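Long-range contacts in Cyclo(L-leucyl-L-leucyl) synthase (Staphylococcus haemolyticus, PDB 6EZ3), which catalyses ATP-independent formation of cyclodipeptides, chiefly cyclo(L-leucyl-L-leucyl), using leucyl-tRNA as the source of activated amino acid: residues D7-N12 with Q218-L223; K14-R19 with E190-Y195; E60-L65 with H107-F112. One frame throughout, in Å; residues are numbered along the deposited sequence.

Contact 1 (D7-N12 with Q218-L223); sequences DFLTKN and QGYIIL
Asp-7 and Ile-222 make an antiparallel hydrogen-bonded pair that joins the outermost strand 4-8 to strand 218-225. Asp-7 N gives its hydrogen to Ile-222 O (2.9 Å), and Ile-222 N returns the bond to Asp-7 O (3.0 Å). Phe-8 and Ile-221 follow as a non-hydrogen-bonded pair, where the CA-H of Ile-221 makes an additional, bent contact with the same Asp-7 O. The strand then ends, but Leu-9 N still donates to Tyr-220 O (3.2 Å).

The side chains of Phe-8 and Ile-221 share one face of the sheet and run alongside each other, CD1 of Phe-8 lying 3.6 Å from CG2 of Ile-221. With chi1 of Ile-221 at 67°, its CG2 meets the ring while the CG1 branch leads away from strand 4-8; Trp-45 of helix 36-49 also packs on this residue. Tyr-17 meets the Phe-8 ring edge-to-face.

Tyr-220 can be followed outward. Its CB lies 4.1 Å from both CB and CD2 of Leu-9; its ring, approached obliquely by Leu-9, then meets the ring of Trp-199, and its OH ends in a hydrogen bond to Ala-197 O. The tip also lies against Tyr-195, a probable substrate-binding residue. At position 9, a branched apolar side chain can touch Tyr-220 on the strand and Thr-203 and Ile-206 of helix 200-206 together.

The adjoining Thr-10 is the N-cap of helix 11-19, its OG1 accepting a hydrogen bond from Cys-13 N. Asp-7 turns its carboxylate to Lys-5, not across the strands. The chemistry therefore divides: backbone bonds fix the register of this edge of the Rossmann-like sheet, apolar contacts such as Phe-8 with Ile-221 add side-chain packing, and the charged Asp-7 looks to its own strand.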
loop_
_atom_site.group_PDB
_atom_site.type_symbol
_atom_site.label_atom_id
_atom_site.label_comp_id
_atom_site.label_asym_id
_atom_site.label_seq_id
_atom_site.Cartn_x
_atom_site.Cartn_y
_atom_site.Cartn_z
ATOM N N ASP A 7 -3.866 -6.246 -14.597
ATOM C CA ASP A 7 -2.512 -6.628 -15.043
ATOM C C ASP A 7 -1.781 -7.306 -13.896
ATOM O O ASP A 7 -2.156 -7.124 -12.753
ATOM C CB ASP A 7 -1.729 -5.435 -15.608
ATOM C CG ASP A 7 -2.369 -4.839 -16.858
ATOM O OD1 ASP A 7 -2.264 -5.477 -17.942
ATOM O OD2 ASP A 7 -3.018 -3.748 -16.744
ATOM N N PHE A 8 -0.777 -8.114 -14.185
ATOM C CA PHE A 8 -0.076 -8.899 -13.168
ATOM C C PHE A 8 1.423 -8.652 -13.133
ATOM O O PHE A 8 2.054 -8.493 -14.181
ATOM C CB PHE A 8 -0.369 -10.407 -13.372
ATOM C CG PHE A 8 -1.848 -10.687 -13.513
ATOM C CD1 PHE A 8 -2.649 -10.865 -12.388
ATOM C CD2 PHE A 8 -2.464 -10.663 -14.765
ATOM C CE1 PHE A 8 -4.034 -11.048 -12.515
ATOM C CE2 PHE A 8 -3.849 -10.821 -14.886
ATOM C CZ PHE A 8 -4.622 -11.036 -13.763
ATOM N N LEU A 9 1.995 -8.647 -11.916
ATOM C CA LEU A 9 3.428 -8.482 -11.720
ATOM C C LEU A 9 4.149 -9.768 -12.110
ATOM O O LEU A 9 5.217 -9.697 -12.731
ATOM C CB LEU A 9 3.738 -8.090 -10.276
ATOM C CG LEU A 9 5.146 -7.636 -9.985
ATOM C CD1 LEU A 9 5.362 -6.208 -10.422
ATOM C CD2 LEU A 9 5.421 -7.739 -8.529
ATOM N N THR A 10 3.556 -10.940 -11.762
ATOM C CA THR A 10 4.100 -12.262 -12.108
ATOM C C THR A 10 3.004 -13.192 -12.598
ATOM O O THR A 10 1.828 -12.863 -12.459
ATOM C CB THR A 10 4.906 -12.913 -10.929
ATOM O OG1 THR A 10 4.042 -13.541 -9.978
ATOM C CG2 THR A 10 5.844 -11.970 -10.255
ATOM N N LYS A 11 3.393 -14.372 -13.133
ATOM C CA LYS A 11 2.456 -15.428 -13.568
ATOM C C LYS A 11 1.735 -15.977 -12.324
ATOM O O LYS A 11 0.532 -16.248 -12.365
ATOM C CB LYS A 11 3.192 -16.588 -14.291
ATOM C CG LYS A 11 3.335 -16.447 -15.805
ATOM C CD LYS A 11 3.921 -17.713 -16.414
ATOM C CE LYS A 11 4.177 -17.587 -17.902
ATOM N NZ LYS A 11 4.905 -18.771 -18.433
ATOM N N ASN A 12 2.475 -16.095 -11.208
ATOM C CA ASN A 12 1.975 -16.570 -9.927
ATOM C C ASN A 12 0.845 -15.667 -9.413
ATOM O O ASN A 12 -0.124 -16.170 -8.852
ATOM C CB ASN A 12 3.124 -16.678 -8.946
ATOM C CG ASN A 12 2.741 -17.113 -7.576
ATOM O OD1 ASN A 12 2.342 -18.259 -7.344
ATOM N ND2 ASN A 12 2.852 -16.195 -6.642
ATOM N N GLN A 218 1.506 -14.471 -2.038
ATOM C CA GLN A 218 1.349 -13.027 -2.145
ATOM C C GLN A 218 1.580 -12.520 -3.571
ATOM O O GLN A 218 2.584 -12.861 -4.187
ATOM C CB GLN A 218 2.303 -12.330 -1.144
ATOM C CG GLN A 218 2.243 -10.807 -1.139
ATOM C CD GLN A 218 1.222 -10.213 -0.216
ATOM O OE1 GLN A 218 0.899 -10.749 0.841
ATOM N NE2 GLN A 218 0.804 -9.018 -0.528
ATOM N N GLY A 219 0.659 -11.682 -4.052
ATOM C CA GLY A 219 0.747 -11.090 -5.382
ATOM C C GLY A 219 0.627 -9.580 -5.444
ATOM O O GLY A 219 0.541 -8.906 -4.407
ATOM N N TYR A 220 0.672 -9.037 -6.674
ATOM C CA TYR A 220 0.491 -7.605 -6.930
ATOM C C TYR A 220 -0.210 -7.442 -8.286
ATOM O O TYR A 220 0.314 -7.914 -9.312
ATOM C CB TYR A 220 1.816 -6.814 -6.871
ATOM C CG TYR A 220 1.646 -5.321 -7.082
ATOM C CD1 TYR A 220 1.658 -4.771 -8.363
ATOM C CD2 TYR A 220 1.512 -4.451 -6.000
ATOM C CE1 TYR A 220 1.493 -3.401 -8.565
ATOM C CE2 TYR A 220 1.375 -3.073 -6.191
ATOM C CZ TYR A 220 1.350 -2.558 -7.478
ATOM O OH TYR A 220 1.205 -1.211 -7.682
ATOM N N ILE A 221 -1.408 -6.804 -8.281
ATOM C CA ILE A 221 -2.190 -6.577 -9.504
ATOM C C ILE A 221 -2.387 -5.081 -9.776
ATOM O O ILE A 221 -2.463 -4.280 -8.834
ATOM C CB ILE A 221 -3.524 -7.379 -9.551
ATOM C CG1 ILE A 221 -4.541 -6.896 -8.486
ATOM C CG2 ILE A 221 -3.268 -8.882 -9.454
ATOM C CD1 ILE A 221 -6.010 -7.461 -8.597
ATOM N N ILE A 222 -2.446 -4.712 -11.069
ATOM C CA ILE A 222 -2.667 -3.330 -11.525
ATOM C C ILE A 222 -4.062 -3.178 -12.126
ATOM O O ILE A 222 -4.378 -3.826 -13.140
ATOM C CB ILE A 222 -1.553 -2.810 -12.473
ATOM C CG1 ILE A 222 -0.172 -2.948 -11.821
ATOM C CG2 ILE A 222 -1.809 -1.362 -12.846
ATOM C CD1 ILE A 222 0.692 -3.832 -12.506
ATOM N N LEU A 223 -4.884 -2.307 -11.500
ATOM C CA LEU A 223 -6.269 -2.038 -11.915
ATOM C C LEU A 223 -6.411 -0.792 -12.788
ATOM O O LEU A 223 -6.230 0.336 -12.296
ATOM C CB LEU A 223 -7.195 -1.859 -10.690
ATOM C CG LEU A 223 -7.353 -2.978 -9.721
ATOM C CD1 LEU A 223 -8.284 -2.571 -8.631
ATOM C CD2 LEU A 223 -7.811 -4.231 -10.411
#

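Contact 2 (K14-R19 with E190-Y195); sequences KQIYQR and ETLMAY
Ile-16 and Tyr-17 hold Leu-192 between them, packing helix 11-19 across a strand of the Rossmann-like sheet. The segment axes pass 8.6 Å apart with their directions at 105°, so the helix lies across strand 191-195, and Ile-16, Tyr-17 and Arg-19 are the helix residues that touch.

Leu-192 fits because its two methyls part to serve two neighbours. CD2 lies 3.5 Å from CG2 of Ile-16, the branch that stands anti to the backbone N and is thereby set against the leucine. CD1 comes to the edge of the Tyr-17 ring, near its plane, 3.7 Å from CD2 of Tyr-17. The tyrosine side chain leads off toward Phe-8 and Val-6, while its CB and ring edge keep touch with Leu-192, and Lys-20 makes a cation-pi contact with its ring.

Beyond this apolar patch lies a charged pair. Glu-190 sets CG between its backbone N and carbonyl carbon (chi1 54°) and then runs out extended, past the side of Ile-16, to reach Arg-19. The arginine is bent at chi3, and its guanidinium has Glu-190 OE2 over one face, the guanidinium and carboxylate planes 54° apart. NH2 of Arg-19 is 2.8 Å from OE2 of Glu-190, a salt bridge rather than a directed hydrogen bond, while on the helix side NE of Arg-19 donates to Gln-15 O at 3.2 Å, meeting that oxygen from above its carbonyl plane.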
loop_
_atom_site.group_PDB
_atom_site.type_symbol
_atom_site.label_atom_id
_atom_site.label_comp_id
_atom_site.label_asym_id
_atom_site.label_seq_id
_atom_site.Cartn_x
_atom_site.Cartn_y
_atom_site.Cartn_z
ATOM N N LYS A 14 -1.313 -14.105 -11.337
ATOM C CA LYS A 14 -2.466 -14.499 -12.155
ATOM C C LYS A 14 -3.102 -15.761 -11.588
ATOM O O LYS A 14 -4.336 -15.831 -11.498
ATOM C CB LYS A 14 -2.046 -14.692 -13.617
ATOM C CG LYS A 14 -3.216 -14.749 -14.600
ATOM C CD LYS A 14 -2.760 -14.625 -16.054
ATOM C CE LYS A 14 -3.910 -14.398 -17.014
ATOM N NZ LYS A 14 -3.444 -13.958 -18.363
ATOM N N GLN A 15 -2.254 -16.730 -11.154
ATOM C CA GLN A 15 -2.700 -17.976 -10.517
ATOM C C GLN A 15 -3.475 -17.662 -9.227
ATOM O O GLN A 15 -4.565 -18.208 -9.040
ATOM C CB GLN A 15 -1.517 -18.902 -10.184
ATOM C CG GLN A 15 -0.768 -19.478 -11.378
ATOM C CD GLN A 15 0.531 -20.159 -10.993
ATOM O OE1 GLN A 15 0.902 -20.270 -9.808
ATOM N NE2 GLN A 15 1.259 -20.632 -11.999
ATOM N N ILE A 16 -2.923 -16.770 -8.365
ATOM C CA ILE A 16 -3.567 -16.364 -7.116
ATOM C C ILE A 16 -4.900 -15.675 -7.450
ATOM O O ILE A 16 -5.949 -16.037 -6.872
ATOM C CB ILE A 16 -2.616 -15.497 -6.195
ATOM C CG1 ILE A 16 -1.451 -16.365 -5.620
ATOM C CG2 ILE A 16 -3.366 -14.760 -5.069
ATOM C CD1 ILE A 16 -0.317 -15.590 -4.855
ATOM N N TYR A 17 -4.854 -14.718 -8.424
ATOM C CA TYR A 17 -6.016 -13.952 -8.878
ATOM C C TYR A 17 -7.141 -14.878 -9.255
ATOM O O TYR A 17 -8.243 -14.694 -8.724
ATOM C CB TYR A 17 -5.651 -13.033 -10.043
ATOM C CG TYR A 17 -6.795 -12.194 -10.571
ATOM C CD1 TYR A 17 -7.440 -12.531 -11.748
ATOM C CD2 TYR A 17 -7.187 -11.027 -9.927
ATOM C CE1 TYR A 17 -8.475 -11.746 -12.258
ATOM C CE2 TYR A 17 -8.229 -10.237 -10.421
ATOM C CZ TYR A 17 -8.863 -10.596 -11.595
ATOM O OH TYR A 17 -9.893 -9.825 -12.100
ATOM N N GLN A 18 -6.843 -15.909 -10.124
ATOM C CA GLN A 18 -7.779 -16.934 -10.583
ATOM C C GLN A 18 -8.596 -17.511 -9.420
ATOM O O GLN A 18 -9.823 -17.568 -9.535
ATOM C CB GLN A 18 -7.033 -18.053 -11.321
ATOM C CG GLN A 18 -7.961 -19.136 -11.876
ATOM C CD GLN A 18 -7.266 -20.150 -12.739
ATOM O OE1 GLN A 18 -6.278 -20.766 -12.326
ATOM N NE2 GLN A 18 -7.789 -20.361 -13.941
ATOM N N ARG A 19 -7.916 -17.897 -8.310
ATOM C CA ARG A 19 -8.503 -18.491 -7.116
ATOM C C ARG A 19 -9.549 -17.584 -6.376
ATOM O O ARG A 19 -10.428 -18.114 -5.712
ATOM C CB ARG A 19 -7.390 -18.956 -6.153
ATOM C CG ARG A 19 -6.652 -20.217 -6.592
ATOM C CD ARG A 19 -5.412 -20.525 -5.769
ATOM N NE ARG A 19 -4.198 -20.209 -6.533
ATOM C CZ ARG A 19 -2.953 -20.331 -6.074
ATOM N NH1 ARG A 19 -1.919 -20.002 -6.844
ATOM N NH2 ARG A 19 -2.730 -20.786 -4.848
ATOM N N GLU A 190 -3.941 -16.599 1.367
ATOM C CA GLU A 190 -3.294 -15.977 0.196
ATOM C C GLU A 190 -4.059 -14.684 -0.072
ATOM O O GLU A 190 -5.238 -14.588 0.307
ATOM C CB GLU A 190 -3.266 -16.886 -1.035
ATOM C CG GLU A 190 -4.621 -17.438 -1.447
ATOM C CD GLU A 190 -4.698 -18.014 -2.845
ATOM O OE1 GLU A 190 -5.641 -17.653 -3.590
ATOM O OE2 GLU A 190 -3.786 -18.785 -3.211
ATOM N N THR A 191 -3.371 -13.662 -0.644
ATOM C CA THR A 191 -3.928 -12.324 -0.881
ATOM C C THR A 191 -3.172 -11.621 -2.001
ATOM O O THR A 191 -2.062 -12.032 -2.333
ATOM C CB THR A 191 -3.908 -11.519 0.443
ATOM O OG1 THR A 191 -4.501 -10.226 0.287
ATOM C CG2 THR A 191 -2.538 -11.409 1.051
ATOM N N LEU A 192 -3.792 -10.591 -2.620
ATOM C CA LEU A 192 -3.170 -9.764 -3.670
ATOM C C LEU A 192 -3.227 -8.319 -3.205
ATOM O O LEU A 192 -4.281 -7.885 -2.736
ATOM C CB LEU A 192 -3.941 -9.814 -5.015
ATOM C CG LEU A 192 -4.125 -11.129 -5.779
ATOM C CD1 LEU A 192 -5.145 -10.960 -6.851
ATOM C CD2 LEU A 192 -2.827 -11.613 -6.399
ATOM N N MET A 193 -2.143 -7.561 -3.373
ATOM C CA MET A 193 -2.181 -6.139 -3.122
ATOM C C MET A 193 -2.578 -5.486 -4.484
ATOM O O MET A 193 -1.839 -5.654 -5.468
ATOM C CB MET A 193 -0.829 -5.673 -2.648
ATOM C CG MET A 193 -0.706 -4.196 -2.618
ATOM S SD MET A 193 -1.580 -3.449 -1.234
ATOM C CE MET A 193 -0.666 -4.176 0.175
ATOM N N ALA A 194 -3.783 -4.828 -4.572
ATOM C CA ALA A 194 -4.316 -4.199 -5.793
ATOM C C ALA A 194 -4.136 -2.668 -5.791
ATOM O O ALA A 194 -4.568 -1.984 -4.861
ATOM C CB ALA A 194 -5.777 -4.552 -5.961
ATOM N N TYR A 195 -3.496 -2.144 -6.830
ATOM C CA TYR A 195 -3.260 -0.719 -6.990
ATOM C C TYR A 195 -3.499 -0.283 -8.458
ATOM O O TYR A 195 -3.715 -1.147 -9.314
ATOM C CB TYR A 195 -1.849 -0.392 -6.522
ATOM C CG TYR A 195 -1.613 1.065 -6.203
ATOM C CD1 TYR A 195 -0.690 1.808 -6.923
ATOM C CD2 TYR A 195 -2.249 1.676 -5.126
ATOM C CE1 TYR A 195 -0.425 3.140 -6.604
ATOM C CE2 TYR A 195 -2.010 3.009 -4.806
ATOM C CZ TYR A 195 -1.085 3.738 -5.541
ATOM O OH TYR A 195 -0.818 5.060 -5.245
#

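Contact 3 (E60-L65 with H107-F112); sequences EESKNL and HRFSDF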
loop_
_atom_site.group_PDB
_atom_site.type_symbol
_atom_site.label_atom_id
_atom_site.label_comp_id
_atom_site.label_asym_id
_atom_site.label_seq_id
_atom_site.Cartn_x
_atom_site.Cartn_y
_atom_site.Cartn_z
ATOM N N GLU A 60 0.974 6.195 9.776
ATOM C CA GLU A 60 1.402 7.421 10.461
ATOM C C GLU A 60 2.544 8.111 9.749
ATOM O O GLU A 60 2.560 9.344 9.684
ATOM C CB GLU A 60 1.799 7.132 11.912
ATOM C CG GLU A 60 0.597 6.932 12.817
ATOM C CD GLU A 60 0.886 6.411 14.214
ATOM O OE1 GLU A 60 1.949 5.779 14.427
ATOM O OE2 GLU A 60 0.021 6.616 15.093
ATOM N N GLU A 61 3.474 7.315 9.177
ATOM C CA GLU A 61 4.682 7.756 8.492
ATOM C C GLU A 61 4.369 8.572 7.233
ATOM O O GLU A 61 5.279 8.957 6.497
ATOM C CB GLU A 61 5.638 6.574 8.221
ATOM C CG GLU A 61 6.065 5.784 9.460
ATOM C CD GLU A 61 5.206 4.601 9.903
ATOM O OE1 GLU A 61 4.024 4.530 9.493
ATOM O OE2 GLU A 61 5.714 3.740 10.660
ATOM N N SER A 62 3.080 8.890 7.026
ATOM C CA SER A 62 2.636 9.748 5.926
ATOM C C SER A 62 2.893 11.203 6.277
ATOM O O SER A 62 2.847 12.065 5.387
ATOM C CB SER A 62 1.155 9.552 5.627
ATOM O OG SER A 62 0.966 8.228 5.169
ATOM N N LYS A 63 3.137 11.492 7.574
ATOM C CA LYS A 63 3.436 12.858 7.979
ATOM C C LYS A 63 4.717 13.307 7.258
ATOM O O LYS A 63 4.739 14.382 6.643
ATOM C CB LYS A 63 3.504 13.023 9.520
ATOM C CG LYS A 63 4.543 12.211 10.284
ATOM C CD LYS A 63 5.089 13.093 11.406
ATOM C CE LYS A 63 5.833 12.382 12.514
ATOM N NZ LYS A 63 5.972 13.252 13.721
ATOM N N ASN A 64 5.724 12.394 7.238
ATOM C CA ASN A 64 7.050 12.525 6.639
ATOM C C ASN A 64 7.009 13.101 5.227
ATOM O O ASN A 64 7.777 14.001 4.907
ATOM C CB ASN A 64 7.775 11.178 6.655
ATOM C CG ASN A 64 7.978 10.591 8.033
ATOM O OD1 ASN A 64 7.180 10.794 8.963
ATOM N ND2 ASN A 64 9.058 9.829 8.190
ATOM N N LEU A 65 6.073 12.622 4.417
ATOM C CA LEU A 65 5.878 13.085 3.043
ATOM C C LEU A 65 5.418 14.543 3.012
ATOM O O LEU A 65 5.916 15.304 2.196
ATOM C CB LEU A 65 4.895 12.165 2.293
ATOM C CG LEU A 65 5.471 11.022 1.437
ATOM C CD1 LEU A 65 6.402 10.101 2.204
ATOM C CD2 LEU A 65 4.374 10.180 0.900
ATOM N N HIS A 107 -7.451 -1.230 7.429
ATOM C CA HIS A 107 -6.183 -1.138 8.168
ATOM C C HIS A 107 -5.319 -0.008 7.657
ATOM O O HIS A 107 -5.523 0.484 6.550
ATOM C CB HIS A 107 -5.360 -2.427 8.065
ATOM C CG HIS A 107 -6.100 -3.699 8.314
ATOM N ND1 HIS A 107 -6.235 -4.651 7.309
ATOM C CD2 HIS A 107 -6.619 -4.194 9.456
ATOM C CE1 HIS A 107 -6.908 -5.654 7.851
ATOM N NE2 HIS A 107 -7.126 -5.452 9.143
ATOM N N ARG A 108 -4.333 0.368 8.453
ATOM C CA ARG A 108 -3.311 1.350 8.127
ATOM C C ARG A 108 -1.957 0.600 8.208
ATOM O O ARG A 108 -1.870 -0.373 8.966
ATOM C CB ARG A 108 -3.341 2.441 9.181
ATOM C CG ARG A 108 -4.521 3.372 9.098
ATOM C CD ARG A 108 -4.305 4.520 10.075
ATOM N NE ARG A 108 -3.366 5.544 9.592
ATOM C CZ ARG A 108 -3.129 6.683 10.233
ATOM N NH1 ARG A 108 -3.733 6.937 11.386
ATOM N NH2 ARG A 108 -2.294 7.580 9.723
ATOM N N PHE A 109 -0.893 1.027 7.499
ATOM C CA PHE A 109 0.331 0.239 7.680
ATOM C C PHE A 109 1.024 0.490 9.033
ATOM O O PHE A 109 1.993 -0.195 9.360
ATOM C CB PHE A 109 1.309 0.327 6.509
ATOM C CG PHE A 109 1.660 1.663 5.925
ATOM C CD1 PHE A 109 2.642 2.461 6.515
ATOM C CD2 PHE A 109 1.132 2.060 4.704
ATOM C CE1 PHE A 109 3.034 3.674 5.930
ATOM C CE2 PHE A 109 1.513 3.277 4.125
ATOM C CZ PHE A 109 2.466 4.069 4.740
ATOM N N SER A 110 0.429 1.371 9.859
ATOM C CA SER A 110 0.869 1.771 11.194
ATOM C C SER A 110 0.228 0.958 12.284
ATOM O O SER A 110 0.601 1.080 13.457
ATOM C CB SER A 110 0.483 3.219 11.425
ATOM O OG SER A 110 1.616 4.004 11.124
ATOM N N ASP A 111 -0.817 0.215 11.917
ATOM C CA ASP A 111 -1.619 -0.584 12.843
ATOM C C ASP A 111 -0.906 -1.796 13.406
ATOM O O ASP A 111 -1.284 -2.265 14.477
ATOM C CB ASP A 111 -2.932 -1.033 12.173
ATOM C CG ASP A 111 -4.022 0.011 11.988
ATOM O OD1 ASP A 111 -3.779 1.203 12.313
ATOM O OD2 ASP A 111 -5.105 -0.354 11.473
ATOM N N PHE A 112 0.098 -2.324 12.706
ATOM C CA PHE A 112 0.730 -3.565 13.141
ATOM C C PHE A 112 2.148 -3.384 13.712
ATOM O O PHE A 112 2.907 -4.349 13.812
ATOM C CB PHE A 112 0.670 -4.589 11.996
ATOM C CG PHE A 112 -0.767 -4.937 11.646
ATOM C CD1 PHE A 112 -1.474 -4.186 10.704
ATOM C CD2 PHE A 112 -1.421 -5.998 12.272
ATOM C CE1 PHE A 112 -2.796 -4.498 10.388
ATOM C CE2 PHE A 112 -2.744 -6.304 11.961
ATOM C CZ PHE A 112 -3.421 -5.559 11.016
#
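Ser-110 OG sits at the centre of this contact, gripped by two groups of the opposite loop. It accepts the backbone hydrogen of Glu-60 N in a fairly straight bond of 2.7 Å and gives its own, weakly, to Glu-61 OE1 at 3.0 Å. A small hydroxyl suits the place, since it can do both jobs at once. Glu-61 reaches it by bending at chi2 (89°), and the same OE1 then lies 3.8 Å from CE1 of Phe-109, the carboxylate plane tilted 30° from that of the ring.

Together with this serine hub, Phe-109 makes up the buried part of the contact. Its ring meets Tyr-171 edge-to-face and touches Glu-175; both are thought to belong to the substrate and catalytic site. Ser-62, also buried, bonds through OG to Gly-59 O.

The outer side is looser. Glu-60 is exposed and sends OE1 to Lys-113 in a salt bridge. Its CG lies loosely over one face of the Arg-108 guanidinium, but the two charges are not paired: Arg-108 NH1 and Glu-60 OE2 stay 5.3 Å apart. Arg-108 NE donates to Ala-58 O, just before the 60-65 segment.

Residues 108-111 form a type I turn, closed by Asp-111 N to Arg-108 O (3.2 Å), with Asp-111 OD2 also receiving a bond from Arg-108 N. Loops following two neighbouring parallel strands are thus joined mainly by directional polar bonds, which place Ser-110 and its neighbour Phe-109 next to the inferred substrate and catalytic residues Tyr-171 and Glu-175.

In the fold
Contacts 1 and 2 touch and share helix 11-19, and their strands 218-225 and 191-195 are neighbours in one sheet, linked by probable hydrogen bonds such as Ile-221 N to Met-193 O. Contact 3 lies on the opposite side of the chain's centre, about 24 Å away between centres, at the other outermost strand, 106-108. Contact 2 is the most buried of the three; contacts 1 and 3 are partly buried. The chemistry follows position: strand pairing at one sheet edge, apolar helix-on-strand packing bordered by a salt bridge in contact 2, and serine-centred polar bonds between loops in contact 3. Contact 2 contains Tyr-195, and contacts 1 and 3 lie beside inferred substrate residues.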